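Local structure of ABC transporter, ATP binding protein (Sulfolobus solfataricus, 1OXX) at residues I26-E29 / N30-F34; T45-M48 / R49-G53; F105-N109 / M110-K114; R118-V121 / E122-K126; I127-I130 / H131-L134. The protein hydrolyses ATP to power glucose uptake, serving as the ATP-binding subunit of the GlcSTUV ABC transporter. The protein carries 1 engineered substitution. One frame throughout, in Å; residues are numbered along the deposited sequence. Where two conformers were deposited one is given.

How the contacts relate
All five contacts are local ones within the ABC-ATPase domain, and they fall into two groups. Contacts 1 and 2 belong to the nucleotide-binding core and touch where I26 CD1 packs on F47 CZ at 3.7 Å; contact 2 holds T45 and T46 of the inferred ATP site, and the side chain of F34 in contact 1 lies about 10 Å from that of K44 in the same site. Contacts 3, 4 and 5 follow one another through the helical part, away from that site. L107 CD1 meets R120 CG at 4.1 Å between contacts 3 and 4, and E122 OE2 lies 2.8 Å from H131 NE2, a probable hydrogen bond between contacts 4 and 5.

Contact 1. Residues I26-E29 / N30-F34; sequences INIE and NGERF
E29 is gripped through both its backbone polar atoms by one residue, E32: E29 N donates to E32 OE1 at 3.0 Å with a nearly straight N-H...O angle of 166°, and E29 O accepts from E32 N, also at 3.0 Å. The carboxylate oxygen is met on its anti side. With CG anti to the backbone N (chi1 -175°) and the chain extended beyond it, the E32 side chain reaches back across the turn, crossing that of I28 at about a right angle. Its OE2 forms a salt bridge with R210, which probably favours the charged state. The backbone makes a type II beta turn from E29 to E32, with G31 at positive phi; it carries the chain from strand 18-28 of the antiparallel sheet into strand 33-37 of the mixed sheet, the strand that leads to the P-loop. Further in, I28 CG1 sits over one face of the F34 ring, offset toward its rim, and I28 CD1 is 4.0 Å from F34 CD2. I26 CG2 approaches the far end of this ring obliquely, 3.7 Å from F34 CZ. The carboxylate of E29 pairs elsewhere, through OE2 with R3.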
loop_
_atom_site.group_PDB
_atom_site.type_symbol
_atom_site.label_atom_id
_atom_site.label_comp_id
_atom_site.label_asym_id
_atom_site.label_seq_id
_atom_site.Cartn_x
_atom_site.Cartn_y
_atom_site.Cartn_z
ATOM N N ILE A 26 -5.415 -11.728 -11.677
ATOM C CA ILE A 26 -6.343 -10.820 -11.015
ATOM C C ILE A 26 -7.377 -10.363 -12.017
ATOM O O ILE A 26 -7.037 -10.089 -13.162
ATOM C CB ILE A 26 -5.651 -9.531 -10.520
ATOM C CG1 ILE A 26 -4.299 -9.799 -9.896
ATOM C CG2 ILE A 26 -6.556 -8.800 -9.544
ATOM C CD1 ILE A 26 -3.520 -8.518 -9.615
ATOM N N ASN A 27 -8.634 -10.317 -11.583
ATOM C CA ASN A 27 -9.715 -9.743 -12.371
ATOM C C ASN A 27 -10.189 -8.505 -11.624
ATOM O O ASN A 27 -10.828 -8.613 -10.562
ATOM C CB ASN A 27 -10.891 -10.710 -12.552
ATOM C CG ASN A 27 -10.493 -12.020 -13.207
ATOM O OD1 ASN A 27 -9.657 -12.052 -14.114
ATOM N ND2 ASN A 27 -11.142 -13.114 -12.788
ATOM N N ILE A 28 -9.830 -7.319 -12.118
ATOM C CA ILE A 28 -10.212 -6.043 -11.501
ATOM C C ILE A 28 -11.463 -5.538 -12.184
ATOM O O ILE A 28 -11.505 -5.419 -13.402
ATOM C CB ILE A 28 -9.063 -5.019 -11.651
ATOM C CG1 ILE A 28 -7.809 -5.548 -10.959
ATOM C CG2 ILE A 28 -9.453 -3.680 -11.062
ATOM C CD1 ILE A 28 -6.574 -4.690 -11.167
ATOM N N GLU A 29 -12.493 -5.256 -11.397
ATOM C CA GLU A 29 -13.780 -4.872 -11.950
ATOM C C GLU A 29 -13.852 -3.399 -12.312
ATOM O O GLU A 29 -13.066 -2.575 -11.856
ATOM C CB GLU A 29 -14.882 -5.214 -10.945
ATOM C CG GLU A 29 -15.014 -6.712 -10.692
ATOM C CD GLU A 29 -15.315 -7.520 -11.948
ATOM O OE1 GLU A 29 -16.012 -7.011 -12.846
ATOM O OE2 GLU A 29 -14.840 -8.677 -12.048
ATOM N N ASN A 30 -14.800 -3.097 -13.193
ATOM C CA ASN A 30 -15.047 -1.745 -13.628
ATOM C C ASN A 30 -15.328 -0.851 -12.431
ATOM O O ASN A 30 -16.233 -1.120 -11.631
ATOM C CB ASN A 30 -16.254 -1.772 -14.586
ATOM C CG ASN A 30 -16.621 -0.412 -15.127
ATOM O OD1 ASN A 30 -16.810 -0.253 -16.334
ATOM N ND2 ASN A 30 -16.756 0.567 -14.245
ATOM N N GLY A 31 -14.536 0.212 -12.300
ATOM C CA GLY A 31 -14.724 1.197 -11.256
ATOM C C GLY A 31 -14.167 0.798 -9.902
ATOM O O GLY A 31 -14.341 1.520 -8.911
ATOM N N GLU A 32 -13.507 -0.348 -9.851
ATOM C CA GLU A 32 -12.947 -0.826 -8.594
ATOM C C GLU A 32 -11.690 -0.053 -8.199
ATOM O O GLU A 32 -10.942 0.389 -9.052
ATOM C CB GLU A 32 -12.660 -2.330 -8.680
ATOM C CG GLU A 32 -12.183 -2.938 -7.359
ATOM C CD GLU A 32 -12.084 -4.455 -7.385
ATOM O OE1 GLU A 32 -11.854 -5.030 -8.460
ATOM O OE2 GLU A 32 -12.239 -5.086 -6.308
ATOM N N ARG A 33 -11.504 0.133 -6.889
ATOM C CA ARG A 33 -10.307 0.714 -6.314
ATOM C C ARG A 33 -9.477 -0.456 -5.794
ATOM O O ARG A 33 -9.814 -1.070 -4.771
ATOM C CB ARG A 33 -10.671 1.682 -5.186
ATOM C CG ARG A 33 -11.506 2.873 -5.652
ATOM C CD ARG A 33 -11.949 3.808 -4.533
ATOM N NE ARG A 33 -11.881 3.184 -3.214
ATOM C CZ ARG A 33 -12.133 3.818 -2.074
ATOM N NH1 ARG A 33 -12.494 5.095 -2.084
ATOM N NH2 ARG A 33 -12.030 3.174 -0.919
ATOM N N PHE A 34 -8.443 -0.797 -6.549
ATOM C CA PHE A 34 -7.585 -1.924 -6.258
ATOM C C PHE A 34 -6.194 -1.470 -5.879
ATOM O O PHE A 34 -5.629 -0.582 -6.500
ATOM C CB PHE A 34 -7.505 -2.861 -7.459
ATOM C CG PHE A 34 -6.984 -4.220 -7.135
ATOM C CD1 PHE A 34 -7.845 -5.223 -6.732
ATOM C CD2 PHE A 34 -5.646 -4.514 -7.235
ATOM C CE1 PHE A 34 -7.377 -6.461 -6.432
ATOM C CE2 PHE A 34 -5.170 -5.772 -6.918
ATOM C CZ PHE A 34 -6.045 -6.740 -6.523
#

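Contact 2. Residues T45-M48 / R49-G53; sequences TTFM and RIIAG
I51 reaches back one helical turn to F47 in helix 41-52, whose first turn belongs to the P-loop (Walker A) and which includes T45 and T46 of the inferred ATP site. Its CB lies 3.7 Å from M48 O. Next along, CG1 passes F47 O and settles over one face of the F47 ring, a CH-pi contact 4.1 Å from the centroid and 22° off the normal. At the tip, CD1 meets F47 CZ at 3.9 Å. Chi1 of F47 near 180° puts CG anti to the backbone N and swings the ring along the helix to receive this branch. A serine in place of F47 would probably leave CG1 and CD1 of I51 without their aromatic cover and open a gap beside L195 of strand 193-198, which also touches both residues. In the backbone, I51 N donates to F47 O at 3.0 Å, one of four successive i to i+4 bonds. Toward solvent, R49 CD meets T45 CG2 at a slant; the T45 hydroxyl bonds D165. The helix ends in a Schellman motif with G53, at positive phi, as its C-prime residue: G53 N bonds R49 O at 2.9 Å and, weakly, I50 O at 3.3 Å.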
loop_
_atom_site.group_PDB
_atom_site.type_symbol
_atom_site.label_atom_id
_atom_site.label_comp_id
_atom_site.label_asym_id
_atom_site.label_seq_id
_atom_site.Cartn_x
_atom_site.Cartn_y
_atom_site.Cartn_z
ATOM N N THR A 45 6.334 -1.847 -9.336
ATOM C CA THR A 45 6.415 -0.901 -10.435
ATOM C C THR A 45 6.409 -1.655 -11.756
ATOM O O THR A 45 5.829 -1.174 -12.736
ATOM C CB THR A 45 7.671 -0.016 -10.288
ATOM O OG1 THR A 45 7.441 0.936 -9.243
ATOM C CG2 THR A 45 7.932 0.805 -11.542
ATOM N N THR A 46 7.040 -2.827 -11.787
ATOM C CA THR A 46 6.996 -3.645 -12.996
ATOM C C THR A 46 5.541 -3.974 -13.326
ATOM O O THR A 46 5.100 -3.834 -14.465
ATOM C CB THR A 46 7.813 -4.905 -12.817
ATOM O OG1 THR A 46 9.201 -4.544 -12.724
ATOM C CG2 THR A 46 7.720 -5.819 -14.056
ATOM N N PHE A 47 4.788 -4.415 -12.332
ATOM C CA PHE A 47 3.370 -4.688 -12.535
ATOM C C PHE A 47 2.660 -3.450 -13.065
ATOM O O PHE A 47 1.912 -3.508 -14.034
ATOM C CB PHE A 47 2.713 -5.127 -11.222
ATOM C CG PHE A 47 1.250 -5.455 -11.347
ATOM C CD1 PHE A 47 0.838 -6.654 -11.900
ATOM C CD2 PHE A 47 0.286 -4.572 -10.905
ATOM C CE1 PHE A 47 -0.518 -6.961 -12.012
ATOM C CE2 PHE A 47 -1.061 -4.881 -11.013
ATOM C CZ PHE A 47 -1.460 -6.072 -11.569
ATOM N N MET A 48 2.923 -2.311 -12.448
ATOM C CA MET A 48 2.245 -1.108 -12.863
ATOM C C MET A 48 2.592 -0.719 -14.296
ATOM O O MET A 48 1.744 -0.241 -15.063
ATOM C CB MET A 48 2.597 0.033 -11.911
ATOM C CG MET A 48 1.838 1.314 -12.260
ATOM S SD MET A 48 1.018 2.185 -10.922
ATOM C CE MET A 48 -0.505 1.298 -10.867
ATOM N N ARG A 49 3.863 -0.890 -14.652
ATOM C CA ARG A 49 4.316 -0.561 -15.992
ATOM C C ARG A 49 3.644 -1.469 -17.025
ATOM O O ARG A 49 3.359 -1.040 -18.140
ATOM C CB ARG A 49 5.842 -0.664 -16.082
ATOM C CG ARG A 49 6.551 0.508 -15.443
ATOM C CD ARG A 49 8.056 0.381 -15.382
ATOM N NE ARG A 49 8.710 0.487 -16.678
ATOM C CZ ARG A 49 8.963 1.634 -17.289
ATOM N NH1 ARG A 49 8.623 2.775 -16.722
ATOM N NH2 ARG A 49 9.579 1.638 -18.465
ATOM N N ILE A 50 3.391 -2.721 -16.650
ATOM C CA ILE A 50 2.690 -3.629 -17.546
ATOM C C ILE A 50 1.239 -3.181 -17.712
ATOM O O ILE A 50 0.697 -3.193 -18.828
ATOM C CB ILE A 50 2.818 -5.074 -17.052
ATOM C CG1 ILE A 50 4.226 -5.568 -17.347
ATOM C CG2 ILE A 50 1.802 -5.969 -17.721
ATOM C CD1 ILE A 50 4.557 -6.928 -16.773
ATOM N N ILE A 51 0.577 -2.799 -16.622
ATOM C CA ILE A 51 -0.792 -2.286 -16.766
ATOM C C ILE A 51 -0.800 -1.009 -17.622
ATOM O O ILE A 51 -1.712 -0.816 -18.418
ATOM C CB ILE A 51 -1.452 -2.024 -15.387
ATOM C CG1 ILE A 51 -1.399 -3.263 -14.495
ATOM C CG2 ILE A 51 -2.877 -1.539 -15.569
ATOM C CD1 ILE A 51 -2.040 -4.494 -15.087
ATOM N N ALA A 52 0.211 -0.160 -17.470
ATOM C CA ALA A 52 0.256 1.094 -18.232
ATOM C C ALA A 52 0.577 0.875 -19.700
ATOM O O ALA A 52 0.171 1.654 -20.557
ATOM C CB ALA A 52 1.262 2.046 -17.624
ATOM N N GLY A 53 1.307 -0.188 -20.002
ATOM C CA GLY A 53 1.716 -0.451 -21.367
ATOM C C GLY A 53 3.136 0.042 -21.626
ATOM O O GLY A 53 3.588 0.073 -22.771
#

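Contact 3. Residues F105-N109 / M110-K114; sequences FPLTN and MKMSK
The backbone from L107 to M110 folds into a type I beta turn, closed by a bond from M110 N to L107 O of 3.2 Å. This turn lies in the surface loop joining helix 99-104 to helix 114-127, in the helical part of the ABC-ATPase domain and away from the ATP site. L107 O has a second partner besides M110 N: a water lies 2.7 Å from L107 O and probably donates to it. The same water accepts from M112 N at 3.0 Å, tying the turn to the chain that comes back past it. Around K111 the backbone takes positive phi, which brings M112 round to face L107.

The two side chains then cross at a slant, one leucine branch touching the sulfur and the other the terminal methyl: L107 CD2 meets M112 SD, and L107 CD1 meets M112 CE, both at 4.0 Å. The bend at the last torsion of M112 (chi3 60°) turns the methyl toward CD1 instead of letting it run on past the leucine. L107 is the buried member, covered also by V156 and R120, while I117 of helix 114-127 touches M112. M110 coils on itself, bent at chi2 and chi3; its CG rests 3.5 Å from P106 O, and its sulfur lies back by the N109 carbonyl group. F105 O, before the turn, accepts two bonds from T108 within it, from its backbone N and from its hydroxyl, the latter short: T108 OG1 to F105 O is 2.7 Å.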
loop_
_atom_site.group_PDB
_atom_site.type_symbol
_atom_site.label_atom_id
_atom_site.label_comp_id
_atom_site.label_asym_id
_atom_site.label_seq_id
_atom_site.Cartn_x
_atom_site.Cartn_y
_atom_site.Cartn_z
ATOM N N PHE A 105 0.096 19.288 -22.336
ATOM C CA PHE A 105 0.998 18.432 -23.090
ATOM C C PHE A 105 0.355 17.164 -23.668
ATOM O O PHE A 105 0.556 16.867 -24.841
ATOM C CB PHE A 105 2.220 18.076 -22.237
ATOM C CG PHE A 105 3.331 17.439 -23.023
ATOM C CD1 PHE A 105 4.111 18.199 -23.876
ATOM C CD2 PHE A 105 3.570 16.090 -22.925
ATOM C CE1 PHE A 105 5.129 17.614 -24.608
ATOM C CE2 PHE A 105 4.587 15.500 -23.654
ATOM C CZ PHE A 105 5.365 16.269 -24.494
ATOM N N PRO A 106 -0.407 16.413 -22.878
ATOM C CA PRO A 106 -1.001 15.180 -23.407
ATOM C C PRO A 106 -1.993 15.419 -24.535
ATOM O O PRO A 106 -2.335 14.472 -25.240
ATOM C CB PRO A 106 -1.713 14.585 -22.190
ATOM C CG PRO A 106 -0.995 15.180 -21.000
ATOM C CD PRO A 106 -0.694 16.595 -21.446
ATOM N N LEU A 107 -2.450 16.652 -24.707
ATOM C CA LEU A 107 -3.451 16.961 -25.727
ATOM C C LEU A 107 -2.856 17.364 -27.071
ATOM O O LEU A 107 -3.595 17.603 -28.022
ATOM C CB LEU A 107 -4.341 18.098 -25.249
ATOM C CG LEU A 107 -5.101 17.892 -23.933
ATOM C CD1 LEU A 107 -5.998 19.074 -23.623
ATOM C CD2 LEU A 107 -5.912 16.626 -24.015
ATOM N N THR A 108 -1.535 17.422 -27.136
ATOM C CA THR A 108 -0.819 17.916 -28.313
ATOM C C THR A 108 -1.281 17.305 -29.626
ATOM O O THR A 108 -1.476 18.018 -30.615
ATOM C CB THR A 108 0.677 17.661 -28.138
ATOM O OG1 THR A 108 1.154 18.364 -26.988
ATOM C CG2 THR A 108 1.465 18.261 -29.296
ATOM N N ASN A 109 -1.449 15.992 -29.638
ATOM C CA ASN A 109 -1.835 15.299 -30.861
ATOM C C ASN A 109 -3.202 14.621 -30.773
ATOM O O ASN A 109 -3.423 13.549 -31.347
ATOM C CB ASN A 109 -0.758 14.290 -31.237
ATOM C CG ASN A 109 0.605 14.939 -31.438
ATOM O OD1 ASN A 109 0.772 15.835 -32.280
ATOM N ND2 ASN A 109 1.587 14.489 -30.668
ATOM N N MET A 110 -4.129 15.276 -30.081
ATOM C CA MET A 110 -5.480 14.754 -29.909
ATOM C C MET A 110 -6.503 15.441 -30.811
ATOM O O MET A 110 -7.698 15.408 -30.559
ATOM C CB MET A 110 -5.887 14.860 -28.439
ATOM C CG MET A 110 -4.987 14.033 -27.527
ATOM S SD MET A 110 -4.948 12.273 -27.992
ATOM C CE MET A 110 -6.601 11.915 -27.710
ATOM N N LYS A 111 -6.008 16.060 -31.873
ATOM C CA LYS A 111 -6.854 16.709 -32.863
ATOM C C LYS A 111 -7.784 17.757 -32.278
ATOM O O LYS A 111 -8.919 17.925 -32.713
ATOM C CB LYS A 111 -7.651 15.663 -33.645
ATOM C CG LYS A 111 -6.772 14.721 -34.450
ATOM C CD LYS A 111 -7.596 13.736 -35.268
ATOM C CE LYS A 111 -8.214 12.648 -34.397
ATOM N NZ LYS A 111 -9.289 13.167 -33.508
ATOM N N MET A 112 -7.260 18.519 -31.323
ATOM C CA MET A 112 -8.002 19.586 -30.692
ATOM C C MET A 112 -7.448 20.940 -31.119
ATOM O O MET A 112 -6.236 21.107 -31.235
ATOM C CB MET A 112 -7.912 19.438 -29.169
ATOM C CG MET A 112 -8.564 18.150 -28.683
ATOM S SD MET A 112 -8.338 17.797 -26.931
ATOM C CE MET A 112 -9.053 19.153 -26.218
ATOM N N SER A 113 -8.325 21.912 -31.321
ATOM C CA SER A 113 -7.890 23.260 -31.638
ATOM C C SER A 113 -7.299 23.933 -30.394
ATOM O O SER A 113 -7.435 23.448 -29.278
ATOM C CB SER A 113 -9.076 24.096 -32.100
ATOM O OG SER A 113 -9.966 24.343 -31.012
ATOM N N LYS A 114 -6.708 25.101 -30.591
ATOM C CA LYS A 114 -6.133 25.853 -29.494
ATOM C C LYS A 114 -7.176 26.160 -28.419
ATOM O O LYS A 114 -6.918 26.011 -27.223
ATOM C CB LYS A 114 -5.537 27.161 -30.024
ATOM C CG LYS A 114 -4.701 27.925 -29.010
ATOM C CD LYS A 114 -3.874 29.034 -29.670
ATOM C CE LYS A 114 -3.207 28.586 -30.987
ATOM N NZ LYS A 114 -2.255 27.435 -30.859
HETATM O O HOH W 1 -4.509 18.725 -30.269
#

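Contact 4. Residues R118-V121 / E122-K126; sequences RKRV and EEVAK
R118 and R120 both start with CG anti to the backbone N (chi1 -178° and 179°), but R118 bends at chi3 and R120 at chi2, and each guanidinium swings toward a glutamate of the next turn. R118 NH1 donates to E122 OE1 at 2.9 Å, R120 NH1 to E123 OE1 at 2.9 Å, and both pairs are salt bridges. In each, the oxygen lies close to the guanidinium plane, at the edge, yet the nitrogen comes from above the carboxylate plane; the R120 and E123 planes stand almost perpendicular, at 87°. Over the centre of the R120 guanidinium lies V124 CG2, 3.4 Å from CZ, so the group is covered on this face while its edge carries the charge pairing. These are i to i+4 and i to i+3 bridges along helix 114-127, which runs on regular backbone bonds such as V124 N to R120 O at 3.0 Å. R120 also ties this helix to the chain beyond helix 143-155, its NE donating to V156 O. With leucine replacing R120, E123 would probably lose its charge partner and V156 O the donor holding it to this helix. R118 has a second carboxylate in E115, and E122 OE2 bonds H131 NE2. On the buried side V121 packs against F100, I103 and A104 of helix 99-104.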
loop_
_atom_site.group_PDB
_atom_site.type_symbol
_atom_site.label_atom_id
_atom_site.label_comp_id
_atom_site.label_asym_id
_atom_site.label_seq_id
_atom_site.Cartn_x
_atom_site.Cartn_y
_atom_site.Cartn_z
ATOM N N ARG A 118 -7.441 24.867 -24.519
ATOM C CA ARG A 118 -7.471 25.844 -23.427
ATOM C C ARG A 118 -8.656 25.592 -22.525
ATOM O O ARG A 118 -8.531 25.560 -21.302
ATOM C CB ARG A 118 -7.529 27.264 -23.980
ATOM C CG ARG A 118 -7.513 28.300 -22.864
ATOM C CD ARG A 118 -7.828 29.702 -23.308
ATOM N NE ARG A 118 -9.147 29.773 -23.925
ATOM C CZ ARG A 118 -10.292 29.683 -23.263
ATOM N NH1 ARG A 118 -10.294 29.525 -21.946
ATOM N NH2 ARG A 118 -11.443 29.751 -23.917
ATOM N N LYS A 119 -9.803 25.345 -23.143
ATOM C CA LYS A 119 -11.013 25.119 -22.378
ATOM C C LYS A 119 -10.892 23.870 -21.512
ATOM O O LYS A 119 -11.283 23.859 -20.340
ATOM C CB LYS A 119 -12.226 25.074 -23.317
ATOM C CG LYS A 119 -12.554 26.444 -23.893
ATOM C CD LYS A 119 -13.745 26.415 -24.839
ATOM C CE LYS A 119 -13.951 27.770 -25.517
ATOM N NZ LYS A 119 -15.112 27.728 -26.446
ATOM N N ARG A 120 -10.294 22.823 -22.060
ATOM C CA ARG A 120 -10.164 21.581 -21.312
ATOM C C ARG A 120 -9.190 21.721 -20.147
ATOM O O ARG A 120 -9.464 21.294 -19.020
ATOM C CB ARG A 120 -9.723 20.437 -22.224
ATOM C CG ARG A 120 -9.538 19.115 -21.506
ATOM C CD ARG A 120 -10.786 18.632 -20.792
ATOM N NE ARG A 120 -10.538 17.376 -20.105
ATOM C CZ ARG A 120 -11.284 16.880 -19.121
ATOM N NH1 ARG A 120 -12.360 17.528 -18.695
ATOM N NH2 ARG A 120 -10.942 15.723 -18.561
ATOM N N VAL A 121 -8.038 22.316 -20.419
ATOM C CA VAL A 121 -7.062 22.524 -19.371
ATOM C C VAL A 121 -7.645 23.401 -18.261
ATOM O O VAL A 121 -7.498 23.098 -17.082
ATOM C CB VAL A 121 -5.792 23.177 -19.934
ATOM C CG1 VAL A 121 -4.845 23.615 -18.794
ATOM C CG2 VAL A 121 -5.109 22.205 -20.898
ATOM N N GLU A 122 -8.312 24.488 -18.635
ATOM C CA GLU A 122 -8.899 25.373 -17.625
ATOM C C GLU A 122 -9.974 24.685 -16.803
ATOM O O GLU A 122 -10.076 24.927 -15.598
ATOM C CB GLU A 122 -9.416 26.663 -18.240
ATOM C CG GLU A 122 -8.280 27.588 -18.630
ATOM C CD GLU A 122 -8.743 28.991 -18.954
ATOM O OE1 GLU A 122 -8.206 29.573 -19.911
ATOM O OE2 GLU A 122 -9.629 29.515 -18.223
ATOM N N GLU A 123 -10.766 23.833 -17.453
ATOM C CA GLU A 123 -11.851 23.130 -16.780
ATOM C C GLU A 123 -11.281 22.200 -15.709
ATOM O O GLU A 123 -11.731 22.185 -14.541
ATOM C CB GLU A 123 -12.667 22.357 -17.825
ATOM C CG GLU A 123 -13.659 21.339 -17.313
ATOM C CD GLU A 123 -14.355 20.616 -18.458
ATOM O OE1 GLU A 123 -13.658 20.092 -19.361
ATOM O OE2 GLU A 123 -15.603 20.584 -18.467
ATOM N N VAL A 124 -10.279 21.420 -16.084
ATOM C CA VAL A 124 -9.676 20.499 -15.151
ATOM C C VAL A 124 -8.952 21.268 -14.042
ATOM O O VAL A 124 -8.996 20.903 -12.882
ATOM C CB VAL A 124 -8.719 19.542 -15.884
ATOM C CG1 VAL A 124 -8.033 18.628 -14.925
ATOM C CG2 VAL A 124 -9.499 18.759 -16.933
ATOM N N ALA A 125 -8.269 22.339 -14.409
ATOM C CA ALA A 125 -7.567 23.123 -13.421
ATOM C C ALA A 125 -8.544 23.731 -12.409
ATOM O O ALA A 125 -8.232 23.807 -11.221
ATOM C CB ALA A 125 -6.741 24.210 -14.094
ATOM N N LYS A 126 -9.718 24.166 -12.856
ATOM C CA LYS A 126 -10.706 24.712 -11.916
ATOM C C LYS A 126 -11.190 23.642 -10.949
ATOM O O LYS A 126 -11.311 23.883 -9.742
ATOM C CB LYS A 126 -11.872 25.317 -12.675
#

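Contact 5. Residues I127-I130 / H131-L134; sequences ILDI and HHVL
D129 and H132 face each other across a water that bonds to both: it donates to D129 OD1 at 2.8 Å and lies 2.8 Å from H132 ND1, with a weak bond from H131 N as well. The ring comes there because H132 CG sits between the backbone N and the carbonyl carbon (chi1 57°), folding the imidazole back over its own chain. H132 CE1 then lies 3.2 Å from D129 O, which sits at the ring edge, while the carboxylate is turned 39° from the ring. I130 likewise has CG1 between N and C (chi1 45°), and the side chain drops into the interior against I103, R148 and V149. Its CB meets V133 CG2 at 3.9 Å, the two side chains crossing at about a right angle. V133 N donates to I130 O at 3.1 Å, closing the short 3-10 turn at 131-132. The whole forms the exit from helix 114-127: D129, at positive phi, is the C-prime residue of a Schellman motif in which I130 N bonds A125 O. H131 instead leads its ring away, toward E122 back on the helix. Apolar groups thus face inward while the D129 carboxylate and the H132 imidazole share a water at the surface, where D129 would probably favour a proton on H132, though the charge of H132 is not seen.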
loop_
_atom_site.group_PDB
_atom_site.type_symbol
_atom_site.label_atom_id
_atom_site.label_comp_id
_atom_site.label_asym_id
_atom_site.label_seq_id
_atom_site.Cartn_x
_atom_site.Cartn_y
_atom_site.Cartn_z
ATOM N N ILE A 127 -11.480 22.459 -11.468
ATOM C CA ILE A 127 -11.951 21.380 -10.620
ATOM C C ILE A 127 -10.925 21.017 -9.539
ATOM O O ILE A 127 -11.296 20.751 -8.402
ATOM C CB ILE A 127 -12.289 20.154 -11.495
ATOM C CG1 ILE A 127 -13.575 20.403 -12.290
ATOM C CG2 ILE A 127 -12.408 18.899 -10.635
ATOM C CD1 ILE A 127 -13.799 19.401 -13.442
ATOM N N LEU A 128 -9.631 21.063 -9.876
ATOM C CA LEU A 128 -8.571 20.697 -8.961
ATOM C C LEU A 128 -7.979 21.904 -8.223
ATOM O O LEU A 128 -6.941 21.814 -7.562
ATOM C CB LEU A 128 -7.476 19.925 -9.719
ATOM C CG LEU A 128 -7.854 18.538 -10.246
ATOM C CD1 LEU A 128 -6.746 17.910 -11.060
ATOM C CD2 LEU A 128 -8.214 17.630 -9.080
ATOM N N ASP A 129 -8.649 23.041 -8.370
ATOM C CA ASP A 129 -8.302 24.292 -7.697
ATOM C C ASP A 129 -6.856 24.736 -7.880
ATOM O O ASP A 129 -6.182 25.151 -6.927
ATOM C CB ASP A 129 -8.651 24.217 -6.212
ATOM C CG ASP A 129 -8.658 25.579 -5.533
ATOM O OD1 ASP A 129 -8.983 26.596 -6.192
ATOM O OD2 ASP A 129 -8.363 25.715 -4.319
ATOM N N ILE A 130 -6.401 24.676 -9.131
ATOM C CA ILE A 130 -5.087 25.218 -9.505
ATOM C C ILE A 130 -5.183 26.153 -10.696
ATOM O O ILE A 130 -4.181 26.489 -11.319
ATOM C CB ILE A 130 -4.045 24.113 -9.809
ATOM C CG1 ILE A 130 -4.653 23.029 -10.700
ATOM C CG2 ILE A 130 -3.510 23.550 -8.500
ATOM C CD1 ILE A 130 -3.673 22.036 -11.268
ATOM N N HIS A 131 -6.401 26.587 -10.998
ATOM C CA HIS A 131 -6.618 27.486 -12.122
ATOM C C HIS A 131 -5.821 28.786 -11.958
ATOM O O HIS A 131 -5.332 29.357 -12.934
ATOM C CB HIS A 131 -8.121 27.768 -12.258
ATOM C CG HIS A 131 -8.483 28.561 -13.463
ATOM N ND1 HIS A 131 -8.543 29.932 -13.443
ATOM C CD2 HIS A 131 -8.779 28.188 -14.731
ATOM C CE1 HIS A 131 -8.883 30.374 -14.639
ATOM N NE2 HIS A 131 -9.033 29.333 -15.443
ATOM N N HIS A 132 -5.679 29.229 -10.714
ATOM C CA HIS A 132 -5.035 30.501 -10.413
ATOM C C HIS A 132 -3.514 30.470 -10.445
ATOM O O HIS A 132 -2.871 31.513 -10.316
ATOM C CB HIS A 132 -5.495 31.030 -9.056
ATOM C CG HIS A 132 -5.256 30.084 -7.919
ATOM N ND1 HIS A 132 -5.910 28.876 -7.805
ATOM C CD2 HIS A 132 -4.455 30.178 -6.827
ATOM C CE1 HIS A 132 -5.519 28.265 -6.698
ATOM N NE2 HIS A 132 -4.629 29.035 -6.091
ATOM N N VAL A 133 -2.927 29.285 -10.621
ATOM C CA VAL A 133 -1.471 29.198 -10.731
ATOM C C VAL A 133 -1.021 28.584 -12.073
ATOM O O VAL A 133 0.096 28.088 -12.204
ATOM C CB VAL A 133 -0.863 28.420 -9.547
ATOM C CG1 VAL A 133 -1.067 29.193 -8.233
ATOM C CG2 VAL A 133 -1.463 27.050 -9.407
ATOM N N LEU A 134 -1.893 28.598 -13.072
ATOM C CA LEU A 134 -1.554 28.016 -14.372
ATOM C C LEU A 134 -0.333 28.626 -15.031
ATOM O O LEU A 134 0.328 27.941 -15.811
ATOM C CB LEU A 134 -2.755 28.069 -15.327
ATOM C CG LEU A 134 -3.865 27.057 -15.051
ATOM C CD1 LEU A 134 -5.149 27.363 -15.820
ATOM C CD2 LEU A 134 -3.391 25.649 -15.364
HETATM O O HOH W 2 -8.269 27.565 -8.676
#